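Local coordinates for protein amicyanin (Paracoccus versutus, PDB 1ID2) that probably carries electrons as a type 1 blue copper protein, using a single copper ion held in a cupredoxin beta barrel, at residues 29-40 / 96-106. Residues are numbered along the deposited sequence; the frame is centred on the assembly and turned at random.
Sequences MKYLTPEVTIKA and HPFMRGKVIVE. With CU (copper (II) ion), chain D.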
# COMPACT_ATOMS: atom_id res chain seq x y z
N MET A 29 10.89 9.80 3.17
CA MET A 29 10.93 9.33 1.80
C MET A 29 11.22 7.83 1.71
O MET A 29 11.72 7.38 0.68
CB MET A 29 11.96 10.12 0.99
CG MET A 29 11.81 11.62 1.09
SD MET A 29 10.30 12.27 0.43
CE MET A 29 10.67 12.43 -1.32
N LYS A 30 10.81 7.07 2.72
CA LYS A 30 11.00 5.61 2.74
C LYS A 30 9.70 4.96 3.17
O LYS A 30 9.01 5.46 4.06
CB LYS A 30 12.05 5.21 3.78
CG LYS A 30 13.49 5.48 3.43
CD LYS A 30 14.36 5.53 4.69
CE LYS A 30 14.48 4.18 5.38
NZ LYS A 30 15.19 4.28 6.68
N TYR A 31 9.45 3.77 2.65
CA TYR A 31 8.49 2.85 3.26
C TYR A 31 9.29 2.18 4.34
O TYR A 31 10.32 1.58 4.04
CB TYR A 31 8.04 1.78 2.27
CG TYR A 31 7.25 2.35 1.15
CD1 TYR A 31 5.98 2.90 1.37
CD2 TYR A 31 7.77 2.38 -0.13
CE1 TYR A 31 5.24 3.45 0.33
CE2 TYR A 31 7.05 2.94 -1.18
CZ TYR A 31 5.79 3.46 -0.95
OH TYR A 31 5.08 3.92 -2.04
N LEU A 32 8.76 2.17 5.55
CA LEU A 32 9.57 1.77 6.69
C LEU A 32 9.66 0.25 6.82
O LEU A 32 10.61 -0.26 7.41
CB LEU A 32 9.04 2.40 7.98
CG LEU A 32 9.19 3.92 8.08
CD1 LEU A 32 8.99 4.36 9.53
CD2 LEU A 32 10.56 4.36 7.57
N THR A 33 8.74 -0.46 6.20
CA THR A 33 8.82 -1.91 6.17
C THR A 33 8.80 -2.30 4.71
O THR A 33 7.73 -2.41 4.11
CB THR A 33 7.62 -2.57 6.88
OG1 THR A 33 7.37 -1.92 8.14
CG2 THR A 33 7.90 -4.03 7.11
N PRO A 34 9.98 -2.50 4.11
CA PRO A 34 10.14 -2.64 2.65
C PRO A 34 9.67 -4.00 2.10
O PRO A 34 9.45 -4.15 0.90
CB PRO A 34 11.65 -2.45 2.44
CG PRO A 34 12.16 -1.88 3.75
CD PRO A 34 11.28 -2.47 4.80
N GLU A 35 9.48 -4.96 2.99
CA GLU A 35 9.02 -6.27 2.60
C GLU A 35 8.14 -6.80 3.71
O GLU A 35 8.60 -6.96 4.85
CB GLU A 35 10.23 -7.17 2.44
CG GLU A 35 10.02 -8.37 1.58
CD GLU A 35 11.33 -9.09 1.33
OE1 GLU A 35 12.17 -8.52 0.60
OE2 GLU A 35 11.55 -10.15 1.97
N VAL A 36 6.85 -6.97 3.41
CA VAL A 36 5.89 -7.46 4.40
C VAL A 36 5.25 -8.72 3.83
O VAL A 36 5.16 -8.88 2.63
CB VAL A 36 4.80 -6.36 4.78
CG1 VAL A 36 4.02 -5.91 3.59
CG2 VAL A 36 3.85 -6.90 5.80
N THR A 37 5.02 -9.71 4.68
CA THR A 37 4.39 -10.93 4.21
C THR A 37 3.17 -11.36 5.05
O THR A 37 3.14 -11.19 6.27
CB THR A 37 5.47 -12.07 3.99
OG1 THR A 37 4.95 -13.35 4.32
CG2 THR A 37 6.72 -11.80 4.77
N ILE A 38 2.06 -11.52 4.32
CA ILE A 38 0.74 -11.80 4.87
C ILE A 38 0.20 -13.04 4.16
O ILE A 38 0.77 -13.51 3.17
CB ILE A 38 -0.25 -10.63 4.60
CG1 ILE A 38 -0.32 -10.32 3.09
CG2 ILE A 38 0.18 -9.42 5.34
CD1 ILE A 38 -1.39 -9.34 2.66
N LYS A 39 -0.98 -13.48 4.57
CA LYS A 39 -1.68 -14.55 3.85
C LYS A 39 -2.77 -13.93 2.97
O LYS A 39 -3.22 -12.81 3.24
CB LYS A 39 -2.30 -15.53 4.85
CG LYS A 39 -1.27 -16.41 5.55
CD LYS A 39 -1.65 -16.68 6.99
CE LYS A 39 -1.40 -15.47 7.89
NZ LYS A 39 0.05 -15.23 8.15
N ALA A 40 -3.12 -14.60 1.87
CA ALA A 40 -4.17 -14.13 0.97
C ALA A 40 -5.40 -13.84 1.78
O ALA A 40 -5.67 -14.54 2.76
CB ALA A 40 -4.50 -15.17 -0.08
N HIS A 96 7.62 9.58 -6.65
CA HIS A 96 8.92 9.28 -6.06
C HIS A 96 9.26 7.82 -6.29
O HIS A 96 9.25 7.01 -5.35
CB HIS A 96 8.88 9.54 -4.54
CG HIS A 96 8.27 10.87 -4.17
ND1 HIS A 96 7.28 10.95 -3.21
CD2 HIS A 96 8.47 12.09 -4.71
CE1 HIS A 96 6.91 12.22 -3.19
NE2 HIS A 96 7.60 12.95 -4.09
N PRO A 97 9.54 7.44 -7.56
CA PRO A 97 9.67 6.04 -7.95
C PRO A 97 10.89 5.33 -7.36
O PRO A 97 11.06 4.13 -7.50
CB PRO A 97 9.76 6.10 -9.48
CG PRO A 97 9.57 7.55 -9.84
CD PRO A 97 9.94 8.33 -8.66
N PHE A 98 11.77 6.09 -6.71
CA PHE A 98 12.88 5.50 -6.00
C PHE A 98 12.39 4.89 -4.71
O PHE A 98 13.15 4.19 -4.04
CB PHE A 98 13.93 6.56 -5.70
CG PHE A 98 13.37 7.79 -5.03
CD1 PHE A 98 13.28 7.87 -3.65
CD2 PHE A 98 12.92 8.87 -5.78
CE1 PHE A 98 12.77 8.98 -3.02
CE2 PHE A 98 12.41 10.02 -5.16
CZ PHE A 98 12.34 10.07 -3.78
N MET A 99 11.21 5.31 -4.26
CA MET A 99 10.50 4.65 -3.15
C MET A 99 9.79 3.38 -3.64
O MET A 99 8.90 3.44 -4.47
CB MET A 99 9.44 5.57 -2.52
CG MET A 99 9.97 6.77 -1.75
SD MET A 99 8.61 7.81 -1.15
CE MET A 99 8.00 6.75 0.20
N ARG A 100 10.19 2.24 -3.08
CA ARG A 100 9.72 0.95 -3.53
C ARG A 100 9.50 0.08 -2.30
O ARG A 100 10.22 0.22 -1.31
CB ARG A 100 10.78 0.27 -4.38
CG ARG A 100 11.11 0.97 -5.65
CD ARG A 100 12.37 0.41 -6.23
NE ARG A 100 13.01 1.41 -7.07
CZ ARG A 100 12.97 1.41 -8.40
NH1 ARG A 100 12.34 0.45 -9.06
NH2 ARG A 100 13.44 2.46 -9.06
N GLY A 101 8.63 -0.90 -2.42
CA GLY A 101 8.53 -1.92 -1.38
C GLY A 101 7.89 -3.15 -1.99
O GLY A 101 7.51 -3.14 -3.18
N LYS A 102 7.65 -4.17 -1.17
CA LYS A 102 6.93 -5.32 -1.66
C LYS A 102 6.11 -6.05 -0.62
O LYS A 102 6.43 -6.05 0.58
CB LYS A 102 7.89 -6.28 -2.36
CG LYS A 102 8.58 -7.26 -1.47
CD LYS A 102 8.64 -8.63 -2.16
CE LYS A 102 9.83 -8.77 -3.10
NZ LYS A 102 9.90 -7.79 -4.22
N VAL A 103 5.01 -6.64 -1.10
CA VAL A 103 4.15 -7.48 -0.29
C VAL A 103 4.22 -8.91 -0.80
O VAL A 103 4.02 -9.18 -1.98
CB VAL A 103 2.67 -6.97 -0.33
CG1 VAL A 103 1.81 -7.74 0.69
CG2 VAL A 103 2.62 -5.48 -0.02
N ILE A 104 4.57 -9.82 0.10
CA ILE A 104 4.58 -11.24 -0.19
C ILE A 104 3.33 -11.86 0.40
O ILE A 104 3.08 -11.74 1.61
CB ILE A 104 5.80 -11.90 0.44
CG1 ILE A 104 7.07 -11.23 -0.10
CG2 ILE A 104 5.79 -13.42 0.17
CD1 ILE A 104 8.12 -11.17 0.92
N VAL A 105 2.49 -12.38 -0.47
CA VAL A 105 1.24 -13.00 -0.08
C VAL A 105 1.37 -14.51 -0.25
O VAL A 105 1.76 -15.00 -1.31
CB VAL A 105 0.06 -12.49 -0.93
CG1 VAL A 105 -1.23 -12.96 -0.34
CG2 VAL A 105 0.06 -10.97 -0.96
N GLU A 106 0.98 -15.24 0.77
CA GLU A 106 1.02 -16.68 0.70
C GLU A 106 -0.24 -17.32 1.30
O GLU A 106 -0.15 -18.41 1.89
CB GLU A 106 2.28 -17.17 1.39
CG GLU A 106 2.75 -16.28 2.50
CD GLU A 106 3.79 -16.95 3.37
OE1 GLU A 106 4.93 -17.17 2.87
OE2 GLU A 106 3.44 -17.29 4.52
OXT GLU A 106 -1.33 -16.74 1.09
CU CU D . 6.34 9.20 -2.26
O HOH W 1 11.32 2.82 0.46
O HOH W 2 6.22 -3.42 2.19
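The carbonyl oxygen of K102 is gripped twice: V36 N donates to K102 O at 3.0 Å, and a water that also donates to T33 O donates to it as well. The V36 bond belongs to the parallel pairing of strands 35-38 and 100-105, in which the next bond, from I104 N to V36 O (2.8 Å), is almost straight at 175°. At the far end the chain terminus joins in, E106 OXT accepting from A40 N at 2.9 Å. V36, I38, V103 and V105 share the inner face, where I38 and V103 pack on F83 and V44 of the other sheet.

Towards the copper, backbone pairing gives way to side chains. H96 ND1 binds the copper ion at 2.2 Å, and M29 CE sits over the centre of the H96 ring (4.0 Å from its centroid) while meeting the edge of F98. M99 SD, also a ligand, stands 2.9 Å from the copper, the long distance usual for the methionine of a type 1 site; a bend at chi3 (74°) carries its methyl over the Y31 ring, CE 4.1 Å from the centroid. Replacing M99 by an alanine would probably leave the copper without its methionine thioether, C93 still supplying a thiolate, and open a gap over Y31. Backbone hydrogen bonds thus hold the strands together, while M29 and Y31 probably limit how the two ligand side chains can move.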